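Local coordinates for serine protease inhibitor 4, isoform B (Drosophila melanogaster, PDB 4P0F), which probably inhibits serine and perhaps cysteine endopeptidases as a member of the serpin family, and is seen here in its cleaved form, at residues L66-S69 with Q73-H76; Q42-M47 with T335-R340. All blocks are in the same frame, centred on the assembly; numbering follows the deposited sequence.

Contact 1: residues L66-S69 with Q73-H76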
ATOM      1  N   LEU A  66       0.233  14.784  -5.965  1.00 15.99           N
ATOM      2  CA  LEU A  66      -1.020  14.760  -6.707  1.00 15.22           C
ATOM      3  C   LEU A  66      -0.892  15.534  -8.023  1.00 21.75           C
ATOM      4  O   LEU A  66       0.061  16.294  -8.218  1.00 21.75           O
ATOM      5  CB  LEU A  66      -2.161  15.310  -5.851  1.00 16.03           C
ATOM      6  CG  LEU A  66      -2.376  14.600  -4.505  1.00 16.33           C
ATOM      7  CD1 LEU A  66      -3.638  15.111  -3.830  1.00 19.08           C
ATOM      8  CD2 LEU A  66      -2.463  13.081  -4.670  1.00 18.14           C
ATOM      9  N   ALA A  67      -1.855  15.326  -8.921  1.00 19.81           N
ATOM     10  CA  ALA A  67      -1.743  15.771 -10.312  1.00 22.21           C
ATOM     11  C   ALA A  67      -1.690  17.290 -10.459  1.00 23.28           C
ATOM     12  O   ALA A  67      -1.059  17.820 -11.376  1.00 28.62           O
ATOM     13  CB  ALA A  67      -2.904  15.218 -11.129  1.00 27.47           C
ATOM     14  N   SER A  68      -2.360  17.990  -9.558  1.00 23.43           N
ATOM     15  CA  SER A  68      -2.410  19.444  -9.622  1.00 26.07           C
ATOM     16  C   SER A  68      -2.966  19.965  -8.312  1.00 23.67           C
ATOM     17  O   SER A  68      -3.120  19.206  -7.355  1.00 26.43           O
ATOM     18  CB  SER A  68      -3.277  19.918 -10.792  1.00 32.68           C
ATOM     19  OG  SER A  68      -4.656  19.741 -10.505  1.00 32.52           O
ATOM     20  N   SER A  69      -3.272  21.256  -8.275  1.00 26.59           N
ATOM     21  CA  SER A  69      -3.870  21.858  -7.090  1.00 23.73           C
ATOM     22  C   SER A  69      -5.395  21.909  -7.181  1.00 28.69           C
ATOM     23  O   SER A  69      -6.061  22.394  -6.266  1.00 29.86           O
ATOM     24  CB  SER A  69      -3.318  23.264  -6.885  1.00 28.59           C
ATOM     25  OG  SER A  69      -3.607  24.074  -8.008  1.00 31.88           O
ATOM     26  N   GLN A  73      -9.590  17.964 -10.864  1.00 30.95           N
ATOM     27  CA  GLN A  73      -8.572  17.304 -11.681  1.00 26.71           C
ATOM     28  C   GLN A  73      -7.895  16.180 -10.893  1.00 22.20           C
ATOM     29  O   GLN A  73      -7.597  15.113 -11.433  1.00 28.52           O
ATOM     30  CB  GLN A  73      -7.543  18.322 -12.185  1.00 30.90           C
ATOM     31  CG  GLN A  73      -8.139  19.339 -13.145  1.00 45.24           C
ATOM     32  CD  GLN A  73      -7.112  20.300 -13.712  1.00 63.13           C
ATOM     33  OE1 GLN A  73      -5.966  20.344 -13.263  1.00 71.58           O
ATOM     34  NE2 GLN A  73      -7.522  21.076 -14.709  1.00 61.74           N
ATOM     35  N   ILE A  74      -7.664  16.410  -9.607  1.00 22.49           N
ATOM     36  CA  ILE A  74      -7.100  15.377  -8.749  1.00 19.99           C
ATOM     37  C   ILE A  74      -8.038  14.176  -8.701  1.00 20.29           C
ATOM     38  O   ILE A  74      -7.619  13.033  -8.888  1.00 22.04           O
ATOM     39  CB  ILE A  74      -6.864  15.905  -7.321  1.00 18.65           C
ATOM     40  CG1 ILE A  74      -5.759  16.961  -7.315  1.00 27.12           C
ATOM     41  CG2 ILE A  74      -6.525  14.774  -6.356  1.00 20.63           C
ATOM     42  CD1 ILE A  74      -5.703  17.747  -6.010  1.00 25.29           C
ATOM     43  N   ALA A  75      -9.316  14.448  -8.447  1.00 18.53           N
ATOM     44  CA  ALA A  75     -10.307  13.396  -8.328  1.00 22.16           C
ATOM     45  C   ALA A  75     -10.370  12.590  -9.619  1.00 20.16           C
ATOM     46  O   ALA A  75     -10.414  11.353  -9.597  1.00 25.10           O
ATOM     47  CB  ALA A  75     -11.672  13.982  -7.997  1.00 24.03           C
ATOM     48  N   HIS A  76     -10.367  13.290 -10.745  1.00 23.35           N
ATOM     49  CA  HIS A  76     -10.447  12.615 -12.027  1.00 24.62           C
ATOM     50  C   HIS A  76      -9.247  11.697 -12.258  1.00 22.25           C
ATOM     51  O   HIS A  76      -9.382  10.645 -12.880  1.00 25.59           O
ATOM     52  CB  HIS A  76     -10.551  13.624 -13.163  1.00 27.97           C
ATOM     53  CG  HIS A  76     -10.888  12.996 -14.478  1.00 48.19           C
ATOM     54  ND1 HIS A  76     -12.075  12.331 -14.697  1.00 65.34           N
ATOM     55  CD2 HIS A  76     -10.187  12.907 -15.633  1.00 60.64           C
ATOM     56  CE1 HIS A  76     -12.097  11.871 -15.936  1.00 64.43           C
ATOM     57  NE2 HIS A  76     -10.963  12.207 -16.524  1.00 59.32           N
TER
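Leu66 and Ser68, in the loop between two helices, fold back onto Gln73 and Ile74 at the start of the next helix, a local contact around an ST turn at the edge of a serpin's helical layer. The loop follows helix 54-64, and helix 71-84 begins only two residues after the loop segment ends. The polar half rests on one hydrogen bond: Ser68 OG donates to Gln73 OE1 over 3.1 Å. The C=O...donor angle of 135° and a tilt of 19° from the carbonyl plane place the hydroxyl off the C=O direction and somewhat out of the amide plane. With chi1 at 75°, Ser68 OG stands between its own backbone N and carbonyl carbon, where it can also accept from Asp70 N. That second bond closes the ST turn just ahead of the helix, while Asp70 OD1 takes the amide of Gln73. Replacing Ser68 by an alanine removes the hydroxyl and would probably leave Gln73 OE1 without this donor, the Asp70 amide without its acceptor and the glutamine amide freer to turn.

The apolar half is built by Ile74, both of whose methyls reach CD1 of Leu66. Ile74 CG2 lies 3.9 Å from Leu66 CD1 and Ile74 CD1 4.0 Å from it, and the two side chains cross at about a right angle, with Asp61 and Arg49 touching Ile74 from the neighbouring helices. The CG1-CD1 branch also lies against the carbonyl of Ser68, which is buried with no polar partner in the model; its oxygen, Ser68 O, meets Ile74 CD1 at 3.3 Å.

Contact 2: residues Q42-M47 with T335-R340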
ATOM      1  N   GLN A  42      -2.134   6.619  -0.734  1.00 12.86           N
ATOM      2  CA  GLN A  42      -2.279   7.845  -1.524  1.00 13.83           C
ATOM      3  C   GLN A  42      -3.749   8.154  -1.833  1.00 12.95           C
ATOM      4  O   GLN A  42      -4.176   9.314  -1.784  1.00 13.99           O
ATOM      5  CB  GLN A  42      -1.497   7.751  -2.824  1.00 13.55           C
ATOM      6  CG  GLN A  42      -1.213   9.096  -3.465  1.00 14.91           C
ATOM      7  CD  GLN A  42      -0.754   8.982  -4.905  1.00 14.35           C
ATOM      8  OE1 GLN A  42      -1.350   8.268  -5.708  1.00 15.01           O
ATOM      9  NE2 GLN A  42       0.314   9.701  -5.243  1.00 14.58           N
ATOM     10  N   THR A  43      -4.524   7.112  -2.130  1.00 13.71           N
ATOM     11  CA  THR A  43      -5.936   7.261  -2.449  1.00 13.50           C
ATOM     12  C   THR A  43      -6.699   7.786  -1.245  1.00 17.11           C
ATOM     13  O   THR A  43      -7.481   8.732  -1.365  1.00 15.11           O
ATOM     14  CB  THR A  43      -6.539   5.923  -2.917  1.00 12.49           C
ATOM     15  OG1 THR A  43      -5.848   5.490  -4.093  1.00 15.68           O
ATOM     16  CG2 THR A  43      -8.014   6.071  -3.253  1.00 14.45           C
ATOM     17  N   CYS A  44      -6.456   7.202  -0.076  1.00 13.73           N
ATOM     18  CA  CYS A  44      -7.177   7.622   1.127  1.00 13.37           C
ATOM     19  C   CYS A  44      -6.845   9.070   1.451  1.00 14.82           C
ATOM     20  O   CYS A  44      -7.730   9.878   1.760  1.00 15.32           O
ATOM     21  CB  CYS A  44      -6.827   6.736   2.312  1.00 17.42           C
ATOM     22  SG  CYS A  44      -7.880   7.069   3.744  1.00 20.64           S
ATOM     23  N   ALA A  45      -5.567   9.409   1.365  1.00 13.76           N
ATOM     24  CA  ALA A  45      -5.127  10.761   1.681  1.00 14.02           C
ATOM     25  C   ALA A  45      -5.611  11.776   0.643  1.00 14.09           C
ATOM     26  O   ALA A  45      -5.891  12.935   0.986  1.00 15.30           O
ATOM     27  CB  ALA A  45      -3.622  10.804   1.803  1.00 16.39           C
ATOM     28  N   ALA A  46      -5.709  11.359  -0.620  1.00 11.87           N
ATOM     29  CA  ALA A  46      -6.230  12.238  -1.664  1.00 14.04           C
ATOM     30  C   ALA A  46      -7.709  12.534  -1.426  1.00 19.23           C
ATOM     31  O   ALA A  46      -8.171  13.642  -1.685  1.00 16.20           O
ATOM     32  CB  ALA A  46      -6.028  11.624  -3.046  1.00 13.38           C
ATOM     33  N   MET A  47      -8.456  11.542  -0.948  1.00 13.76           N
ATOM     34  CA  MET A  47      -9.853  11.768  -0.587  1.00 15.03           C
ATOM     35  C   MET A  47      -9.947  12.828   0.497  1.00 17.88           C
ATOM     36  O   MET A  47     -10.812  13.710   0.440  1.00 17.65           O
ATOM     37  CB  MET A  47     -10.527  10.466  -0.128  1.00 16.74           C
ATOM     38  CG  MET A  47     -10.830   9.508  -1.283  1.00 16.38           C
ATOM     39  SD  MET A  47     -11.886   8.116  -0.836  1.00 20.46           S
ATOM     40  CE  MET A  47     -10.772   7.178   0.175  1.00 18.41           C
ATOM     41  N   THR A 335      -6.450   1.443   4.462  1.00 15.23           N
ATOM     42  CA  THR A 335      -6.023   2.666   5.115  1.00 13.25           C
ATOM     43  C   THR A 335      -7.256   3.398   5.645  1.00 12.91           C
ATOM     44  O   THR A 335      -8.216   3.598   4.908  1.00 16.55           O
ATOM     45  CB  THR A 335      -5.255   3.597   4.158  1.00 12.71           C
ATOM     46  OG1 THR A 335      -4.209   2.877   3.492  1.00 15.14           O
ATOM     47  CG2 THR A 335      -4.650   4.768   4.918  1.00 14.93           C
ATOM     48  N   GLY A 336      -7.228   3.743   6.929  1.00 14.78           N
ATOM     49  CA  GLY A 336      -8.310   4.484   7.554  1.00 13.81           C
ATOM     50  C   GLY A 336      -7.782   5.781   8.130  1.00 14.26           C
ATOM     51  O   GLY A 336      -6.807   5.781   8.879  1.00 18.17           O
ATOM     52  N   MET A 337      -8.443   6.883   7.777  1.00 14.40           N
ATOM     53  CA  MET A 337      -8.091   8.207   8.292  1.00 13.16           C
ATOM     54  C   MET A 337      -9.224   8.733   9.137  1.00 15.45           C
ATOM     55  O   MET A 337     -10.315   8.948   8.619  1.00 17.20           O
ATOM     56  CB  MET A 337      -7.821   9.193   7.163  1.00 21.68           C
ATOM     57  CG  MET A 337      -6.523   8.963   6.389  1.00 54.20           C
ATOM     58  SD  MET A 337      -6.139  10.301   5.225  1.00 39.50           S
ATOM     59  CE  MET A 337      -6.759  11.698   6.177  1.00 14.10           C
ATOM     60  N   ALA A 338      -8.969   8.938  10.422  1.00 16.25           N
ATOM     61  CA  ALA A 338      -9.987   9.473  11.329  1.00 15.55           C
ATOM     62  C   ALA A 338      -9.874  10.982  11.397  1.00 17.33           C
ATOM     63  O   ALA A 338      -8.798  11.502  11.641  1.00 16.81           O
ATOM     64  CB  ALA A 338      -9.840   8.869  12.704  1.00 19.01           C
ATOM     65  N   VAL A 339     -11.002  11.666  11.199  1.00 15.44           N
ATOM     66  CA  VAL A 339     -11.069  13.127  11.233  1.00 14.60           C
ATOM     67  C   VAL A 339     -12.004  13.519  12.363  1.00 15.13           C
ATOM     68  O   VAL A 339     -13.117  13.002  12.451  1.00 17.47           O
ATOM     69  CB  VAL A 339     -11.567  13.703   9.897  1.00 16.35           C
ATOM     70  CG1 VAL A 339     -11.693  15.222   9.958  1.00 20.82           C
ATOM     71  CG2 VAL A 339     -10.625  13.303   8.762  1.00 15.49           C
ATOM     72  N   ARG A 340     -11.530  14.403  13.237  1.00 15.31           N
ATOM     73  CA  ARG A 340     -12.272  14.804  14.428  1.00 16.44           C
ATOM     74  C   ARG A 340     -12.446  16.310  14.487  1.00 18.32           C
ATOM     75  O   ARG A 340     -11.711  17.051  13.860  1.00 17.47           O
ATOM     76  CB  ARG A 340     -11.548  14.333  15.691  1.00 19.09           C
ATOM     77  CG  ARG A 340     -10.113  14.839  15.776  1.00 21.67           C
ATOM     78  CD  ARG A 340      -9.564  14.786  17.181  1.00 23.44           C
ATOM     79  NE  ARG A 340     -10.271  15.732  18.037  1.00 23.77           N
ATOM     80  CZ  ARG A 340     -10.221  15.734  19.362  1.00 31.90           C
ATOM     81  NH1 ARG A 340      -9.491  14.836  20.009  1.00 41.01           N
ATOM     82  NH2 ARG A 340     -10.917  16.637  20.038  1.00 28.22           N
TER
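Cys44 points from helix 38-49 toward strand 328-341, and Thr335 and Met337, alternate residues on one face of that strand, receive it from two directions. The segment axes approach to 8.3 Å and run nearly parallel at 25°, the CA atoms of Cys44 and Thr335 lying nearest each other. Thr335 meets the base of the cysteine: its methyl CG2 lies 3.9 Å from Cys44 CB. The torsion that puts this methyl opposite the threonine N leaves OG1 to hydrogen-bond Ser40 of the same helix and His318 of strand 311-324. With SG opposite the helix N (chi1 -171°), the thiol extends farther along the strand and reaches Met337, where SG and CG are 3.5 Å apart. Met337 then passes beside the sulfur and bends at its last torsion (chi3 35°). Its own SD comes to rest over the helix backbone, 3.7 Å from Ala45 CA, while the small CB of Ala45 stands 4.3 Å from the same SD.

Hydrogen bonds to Asn167 and Leu165 on one neighbour and Ile317 on the other place the strand between 161-174 and 311-324, antiparallel to both. This is the position the reactive-centre loop takes in a cleaved serpin, inserted into the central sheet, with helix 38-49 packed behind it. Between 42-47 and 335-340 no hydrogen bond forms. Thiol, thioether and methyl groups do the joining there, through shape and burial of apolar surface, while directional bonds to the inserted strand come from its sheet neighbours and, just beside the contact, from Thr335 OG1 with Ser40.

In the fold
Contact 2 lies in the core: all four of its touching residues are buried, and it joins a helix to a strand 288 residues along the chain. Contact 1 sits farther out, about 20 Å from the chain centre against 13 Å, mixes buried and exposed residues, and closes over only a few residues. Their chemistry follows: nearer the surface, in partly buried contact 1, a side-chain hydrogen bond supplements apolar packing, whereas contact 2 is apolar between its segments, with the buried Thr335 hydroxyl bonded beside it. The two hold different elements, yet helix 38-49 links them, since Leu66 CD2 of contact 1 packs 4.2 Å from Ala46 CB, on the helix of contact 2.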